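Local coordinates for CARDB domain-containing protein (Pyrococcus furiosus, PDB 3IDU) that is of unknown function but binds two manganese ions in this all-beta CARDB domain, one part of a longer protein, at residues F16-K24 / I92-V102. Numbering follows the deposited sequence.
With MN (manganese (II) ion), chain C; MN (manganese (II) ion), chain D.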
ATOM      1  N   PHE A  16       3.847  -0.954  20.290  1.00 10.82           N
ATOM      2  CA  PHE A  16       4.220  -1.565  19.009  1.00 10.38           C
ATOM      3  C   PHE A  16       3.773  -0.774  17.800  1.00  9.82           C
ATOM      4  O   PHE A  16       2.750  -0.092  17.835  1.00 13.03           O
ATOM      5  CB  PHE A  16       3.589  -2.950  18.833  1.00 13.47           C
ATOM      6  CG  PHE A  16       3.927  -3.927  19.908  1.00 10.09           C
ATOM      7  CD1 PHE A  16       3.160  -3.999  21.065  1.00 13.54           C
ATOM      8  CD2 PHE A  16       4.990  -4.804  19.749  1.00  9.15           C
ATOM      9  CE1 PHE A  16       3.446  -4.936  22.052  1.00 12.80           C
ATOM     10  CE2 PHE A  16       5.288  -5.743  20.726  1.00 11.02           C
ATOM     11  CZ  PHE A  16       4.512  -5.813  21.883  1.00 13.41           C
ATOM     12  N   PRO A  17       4.537  -0.855  16.705  1.00  7.86           N
ATOM     13  CA  PRO A  17       4.084  -0.111  15.534  1.00  8.34           C
ATOM     14  C   PRO A  17       3.080  -1.043  14.851  1.00 13.49           C
ATOM     15  O   PRO A  17       2.902  -2.182  15.283  1.00  9.35           O
ATOM     16  CB  PRO A  17       5.369   0.060  14.713  1.00 14.54           C
ATOM     17  CG  PRO A  17       6.141  -1.188  15.026  1.00 15.01           C
ATOM     18  CD  PRO A  17       5.903  -1.378  16.523  1.00  8.68           C
ATOM     19  N   ASP A  18       2.387  -0.554  13.831  1.00  7.80           N
ATOM     20  CA  ASP A  18       1.486  -1.406  13.062  1.00  6.77           C
ATOM     21  C   ASP A  18       1.351  -0.801  11.687  1.00  6.79           C
ATOM     22  O   ASP A  18       0.642   0.181  11.480  1.00  7.11           O
ATOM     23  CB  ASP A  18       0.090  -1.570  13.673  1.00  9.59           C
ATOM     24  CG  ASP A  18      -0.751  -2.581  12.889  1.00 11.69           C
ATOM     25  OD1 ASP A  18      -0.189  -3.201  11.961  1.00 12.49           O
ATOM     26  OD2 ASP A  18      -1.952  -2.769  13.183  1.00 17.38           O
ATOM     27  N   LEU A  19       2.059  -1.406  10.752  1.00  7.57           N
ATOM     28  CA  LEU A  19       2.065  -0.955   9.381  1.00  7.40           C
ATOM     29  C   LEU A  19       0.872  -1.485   8.611  1.00 12.04           C
ATOM     30  O   LEU A  19       0.486  -2.637   8.764  1.00  8.33           O
ATOM     31  CB  LEU A  19       3.352  -1.427   8.719  1.00  7.75           C
ATOM     32  CG  LEU A  19       4.616  -0.896   9.386  1.00  6.62           C
ATOM     33  CD1 LEU A  19       5.827  -1.705   8.944  1.00  6.32           C
ATOM     34  CD2 LEU A  19       4.787   0.573   9.023  1.00  9.48           C
ATOM     35  N   THR A  20       0.294  -0.635   7.774  1.00  8.41           N
ATOM     36  CA  THR A  20      -0.839  -1.037   6.959  1.00  9.00           C
ATOM     37  C   THR A  20      -0.731  -0.336   5.610  1.00  9.40           C
ATOM     38  O   THR A  20      -0.056   0.686   5.488  1.00  9.46           O
ATOM     39  CB  THR A  20      -2.179  -0.658   7.620  1.00 13.71           C
ATOM     40  OG1 THR A  20      -3.240  -1.391   6.993  1.00 24.73           O
ATOM     41  CG2 THR A  20      -2.445   0.826   7.461  1.00  5.22           C
ATOM     42  N   VAL A  21      -1.393  -0.885   4.600  1.00 10.38           N
ATOM     43  CA  VAL A  21      -1.366  -0.297   3.266  1.00 10.26           C
ATOM     44  C   VAL A  21      -2.734  -0.351   2.599  1.00 11.53           C
ATOM     45  O   VAL A  21      -3.529  -1.260   2.846  1.00 11.20           O
ATOM     46  CB  VAL A  21      -0.363  -1.019   2.338  1.00 12.07           C
ATOM     47  CG1 VAL A  21       1.056  -0.754   2.788  1.00 22.00           C
ATOM     48  CG2 VAL A  21      -0.654  -2.513   2.325  1.00 11.81           C
ATOM     49  N   GLU A  22      -2.992   0.634   1.745  1.00 11.58           N
ATOM     50  CA  GLU A  22      -4.246   0.722   1.011  1.00 11.72           C
ATOM     51  C   GLU A  22      -3.934   1.371  -0.332  1.00 13.68           C
ATOM     52  O   GLU A  22      -3.106   2.280  -0.410  1.00 12.68           O
ATOM     53  CB  GLU A  22      -5.258   1.585   1.766  1.00 14.30           C
ATOM     54  CG  GLU A  22      -6.707   1.225   1.480  1.00 25.54           C
ATOM     55  CD  GLU A  22      -7.675   2.339   1.845  1.00 25.38           C
ATOM     56  OE1 GLU A  22      -7.442   3.025   2.858  1.00 25.10           O
ATOM     57  OE2 GLU A  22      -8.673   2.517   1.120  1.00 32.68           O
ATOM     58  N   ILE A  23      -4.592   0.902  -1.386  1.00 12.73           N
ATOM     59  CA  ILE A  23      -4.386   1.445  -2.726  1.00 10.31           C
ATOM     60  C   ILE A  23      -5.618   2.249  -3.127  1.00 10.12           C
ATOM     61  O   ILE A  23      -6.742   1.841  -2.844  1.00 15.29           O
ATOM     62  CB  ILE A  23      -4.211   0.322  -3.762  1.00 11.82           C
ATOM     63  CG1 ILE A  23      -2.967  -0.507  -3.437  1.00 10.47           C
ATOM     64  CG2 ILE A  23      -4.135   0.919  -5.162  1.00 10.85           C
ATOM     65  CD1 ILE A  23      -3.002  -1.898  -4.039  1.00 20.40           C
ATOM     66  N   LYS A  24      -5.407   3.390  -3.774  1.00 13.05           N
ATOM     67  CA  LYS A  24      -6.519   4.216  -4.233  1.00 18.59           C
ATOM     68  C   LYS A  24      -6.255   4.707  -5.649  1.00 14.70           C
ATOM     69  O   LYS A  24      -5.140   5.108  -5.978  1.00 17.21           O
ATOM     70  CB  LYS A  24      -6.735   5.414  -3.303  1.00 17.12           C
ATOM     71  CG  LYS A  24      -7.176   5.032  -1.908  1.00 24.94           C
ATOM     72  CD  LYS A  24      -7.722   6.226  -1.149  1.00 26.69           C
ATOM     73  CE  LYS A  24      -8.146   5.817   0.252  1.00 31.99           C
ATOM     74  NZ  LYS A  24      -8.797   6.936   0.979  1.00 38.90           N
ATOM     75  N   ILE A  92      -3.857  -5.336  -8.631  1.00 16.17           N
ATOM     76  CA  ILE A  92      -2.749  -4.571  -8.070  1.00 11.82           C
ATOM     77  C   ILE A  92      -2.614  -4.954  -6.599  1.00 12.15           C
ATOM     78  O   ILE A  92      -3.600  -4.974  -5.865  1.00 16.24           O
ATOM     79  CB  ILE A  92      -2.993  -3.034  -8.147  1.00 10.10           C
ATOM     80  CG1 ILE A  92      -3.029  -2.563  -9.606  1.00 18.26           C
ATOM     81  CG2 ILE A  92      -1.854  -2.286  -7.456  1.00 18.01           C
ATOM     82  CD1 ILE A  92      -4.119  -3.176 -10.440  1.00 29.12           C
ATOM     83  N   ASN A  93      -1.395  -5.279  -6.181  1.00  9.83           N
ATOM     84  CA  ASN A  93      -1.139  -5.626  -4.796  1.00 10.73           C
ATOM     85  C   ASN A  93      -0.115  -4.651  -4.253  1.00 11.58           C
ATOM     86  O   ASN A  93       0.782  -4.215  -4.969  1.00 11.69           O
ATOM     87  CB  ASN A  93      -0.577  -7.051  -4.651  1.00 11.36           C
ATOM     88  CG  ASN A  93      -1.649  -8.126  -4.735  1.00 10.53           C
ATOM     89  OD1 ASN A  93      -1.635  -8.961  -5.637  1.00 14.37           O
ATOM     90  ND2 ASN A  93      -2.581  -8.111  -3.788  1.00 12.36           N
ATOM     91  N   ALA A  94      -0.267  -4.296  -2.984  1.00 11.31           N
ATOM     92  CA  ALA A  94       0.672  -3.403  -2.333  1.00  7.72           C
ATOM     93  C   ALA A  94       1.022  -4.082  -1.020  1.00 11.67           C
ATOM     94  O   ALA A  94       0.148  -4.620  -0.340  1.00 12.46           O
ATOM     95  CB  ALA A  94       0.033  -2.045  -2.081  1.00 11.25           C
ATOM     96  N   THR A  95       2.302  -4.090  -0.675  1.00  7.58           N
ATOM     97  CA  THR A  95       2.726  -4.720   0.567  1.00  6.14           C
ATOM     98  C   THR A  95       3.684  -3.827   1.333  1.00 10.51           C
ATOM     99  O   THR A  95       4.410  -3.024   0.745  1.00 10.80           O
ATOM    100  CB  THR A  95       3.454  -6.057   0.314  1.00 10.43           C
ATOM    101  OG1 THR A  95       4.739  -5.800  -0.273  1.00 11.19           O
ATOM    102  CG2 THR A  95       2.647  -6.938  -0.632  1.00 10.70           C
ATOM    103  N   VAL A  96       3.682  -3.971   2.651  1.00  7.09           N
ATOM    104  CA  VAL A  96       4.597  -3.214   3.485  1.00  6.70           C
ATOM    105  C   VAL A  96       5.221  -4.222   4.451  1.00  8.75           C
ATOM    106  O   VAL A  96       4.540  -5.099   4.981  1.00  8.51           O
ATOM    107  CB  VAL A  96       3.881  -2.052   4.219  1.00  7.74           C
ATOM    108  CG1 VAL A  96       2.767  -2.582   5.106  1.00  9.65           C
ATOM    109  CG2 VAL A  96       4.893  -1.258   5.034  1.00  4.59           C
ATOM    110  N   ASP A  97       6.531  -4.098   4.644  1.00  7.95           N
ATOM    111  CA  ASP A  97       7.301  -5.015   5.474  1.00 10.63           C
ATOM    112  C   ASP A  97       7.010  -6.457   5.088  1.00 10.27           C
ATOM    113  O   ASP A  97       6.754  -7.304   5.943  1.00 10.33           O
ATOM    114  CB  ASP A  97       7.026  -4.839   6.968  1.00 17.01           C
ATOM    115  CG  ASP A  97       7.975  -5.669   7.818  1.00 13.48           C
ATOM    116  OD1 ASP A  97       9.129  -5.853   7.376  1.00 12.86           O
ATOM    117  OD2 ASP A  97       7.592  -6.127   8.915  1.00 11.66           O
ATOM    118  N   GLU A  98       7.056  -6.735   3.794  1.00  7.46           N
ATOM    119  CA  GLU A  98       6.789  -8.077   3.313  1.00 13.62           C
ATOM    120  C   GLU A  98       7.786  -9.086   3.875  1.00 14.72           C
ATOM    121  O   GLU A  98       7.447 -10.254   4.062  1.00 21.59           O
ATOM    122  CB  GLU A  98       6.828  -8.097   1.787  1.00 13.82           C
ATOM    123  CG  GLU A  98       6.018  -9.214   1.180  1.00 16.81           C
ATOM    124  CD  GLU A  98       6.092  -9.218  -0.329  1.00 20.48           C
ATOM    125  OE1 GLU A  98       6.002  -8.125  -0.932  1.00 16.03           O
ATOM    126  OE2 GLU A  98       6.229 -10.311  -0.911  1.00 23.07           O
ATOM    127  N   GLU A  99       9.013  -8.637   4.147  1.00 12.93           N
ATOM    128  CA  GLU A  99      10.059  -9.514   4.691  1.00 20.92           C
ATOM    129  C   GLU A  99       9.898  -9.677   6.198  1.00 18.10           C
ATOM    130  O   GLU A  99      10.680 -10.368   6.851  1.00 16.19           O
ATOM    131  CB  GLU A  99      11.448  -8.941   4.398  1.00 23.57           C
ATOM    132  CG  GLU A  99      11.604  -7.483   4.791  1.00 34.31           C
ATOM    133  CD  GLU A  99      11.286  -6.536   3.648  1.00 40.31           C
ATOM    134  OE1 GLU A  99      12.088  -6.484   2.688  1.00 48.11           O
ATOM    135  OE2 GLU A  99      10.239  -5.851   3.702  1.00 29.60           O
ATOM    136  N   ASN A 100       8.860  -9.036   6.727  1.00 14.73           N
ATOM    137  CA  ASN A 100       8.535  -9.049   8.143  1.00 17.46           C
ATOM    138  C   ASN A 100       9.740  -8.900   9.058  1.00 16.64           C
ATOM    139  O   ASN A 100      10.105  -9.811   9.807  1.00 19.23           O
ATOM    140  CB  ASN A 100       7.747 -10.304   8.507  1.00 24.48           C
ATOM    141  CG  ASN A 100       7.225 -10.259   9.930  1.00 27.66           C
ATOM    142  OD1 ASN A 100       6.883  -9.180  10.455  1.00 15.58           O
ATOM    143  ND2 ASN A 100       7.145 -11.423  10.564  1.00 37.07           N
ATOM    144  N   THR A 101      10.353  -7.726   8.987  1.00 14.19           N
ATOM    145  CA  THR A 101      11.506  -7.410   9.813  1.00 15.40           C
ATOM    146  C   THR A 101      11.076  -6.452  10.925  1.00 17.76           C
ATOM    147  O   THR A 101      11.892  -6.024  11.742  1.00 14.49           O
ATOM    148  CB  THR A 101      12.631  -6.770   8.970  1.00 16.60           C
ATOM    149  OG1 THR A 101      12.113  -5.647   8.248  1.00 22.73           O
ATOM    150  CG2 THR A 101      13.191  -7.785   7.977  1.00 24.39           C
ATOM    151  N   VAL A 102       9.785  -6.127  10.955  1.00 13.06           N
ATOM    152  CA  VAL A 102       9.234  -5.227  11.965  1.00 10.80           C
ATOM    153  C   VAL A 102       8.128  -5.925  12.754  1.00  8.04           C
ATOM    154  O   VAL A 102       7.135  -6.347  12.174  1.00 10.93           O
ATOM    155  CB  VAL A 102       8.631  -3.953  11.321  1.00 11.60           C
ATOM    156  CG1 VAL A 102       8.126  -3.011  12.401  1.00 13.50           C
ATOM    157  CG2 VAL A 102       9.671  -3.261  10.451  1.00 15.10           C
TER
HETATM  158 MN    MN C 601       0.491  -4.442  10.093  1.00  9.80          MN
HETATM  159 MN    MN D 602       5.910  -6.856  10.240  1.00 12.87          MN
HETATM  160  O   HOH W   1       5.352  -7.772   8.169  1.00 14.70           O
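Val21 and Val96 meet at the middle of the interface between strands 19-24 and 88-96, which belong to the two facing sheets of a beta sandwich and run nearly antiparallel, with segment axes 162° apart. Their side chains slide past one another in opposite directions, and Val21 CG1 lies 3.4 Å from Val96 CG1, tighter than ordinary van der Waals contact. Val96 holds CG1 between its backbone N and carbonyl carbon (chi1 60°), which lifts this methyl against both Val21 and the CB of Leu19. Farther along, Ile23 extends CD1 between Ile92 CG2 and Ala94 CB, 3.6 Å from each; the small methyl of Ala94 lets the longer Ile23 chain lie directly on it. At the other end Leu19 sends CD1 across Asp97 CB at about a right angle, while Pro17 CG rests 3.8 Å from Val102 CG1.

Here the apolar layer gives way to hard oxygen donors suited to Mn(II). Leu19 O and Asp18 OD1 bind one manganese, completed by Asn106, Asn109 and Asn110; Asp97 OD2, Asn100 OD1 and Val102 O bind the other, with Glu107 and a water. Glu104 bridges both. CG anti to the backbone N (chi1 -172°) carries Asp97's carboxylate over the following loop, where Thr101 N meets OD1's syn lone pair and Val102 N reaches OD2 out of plane. No hydrogen bond joins the segments, so hydrophobic packing pairs the strands, and the linked manganese sites join the same sheets at one end.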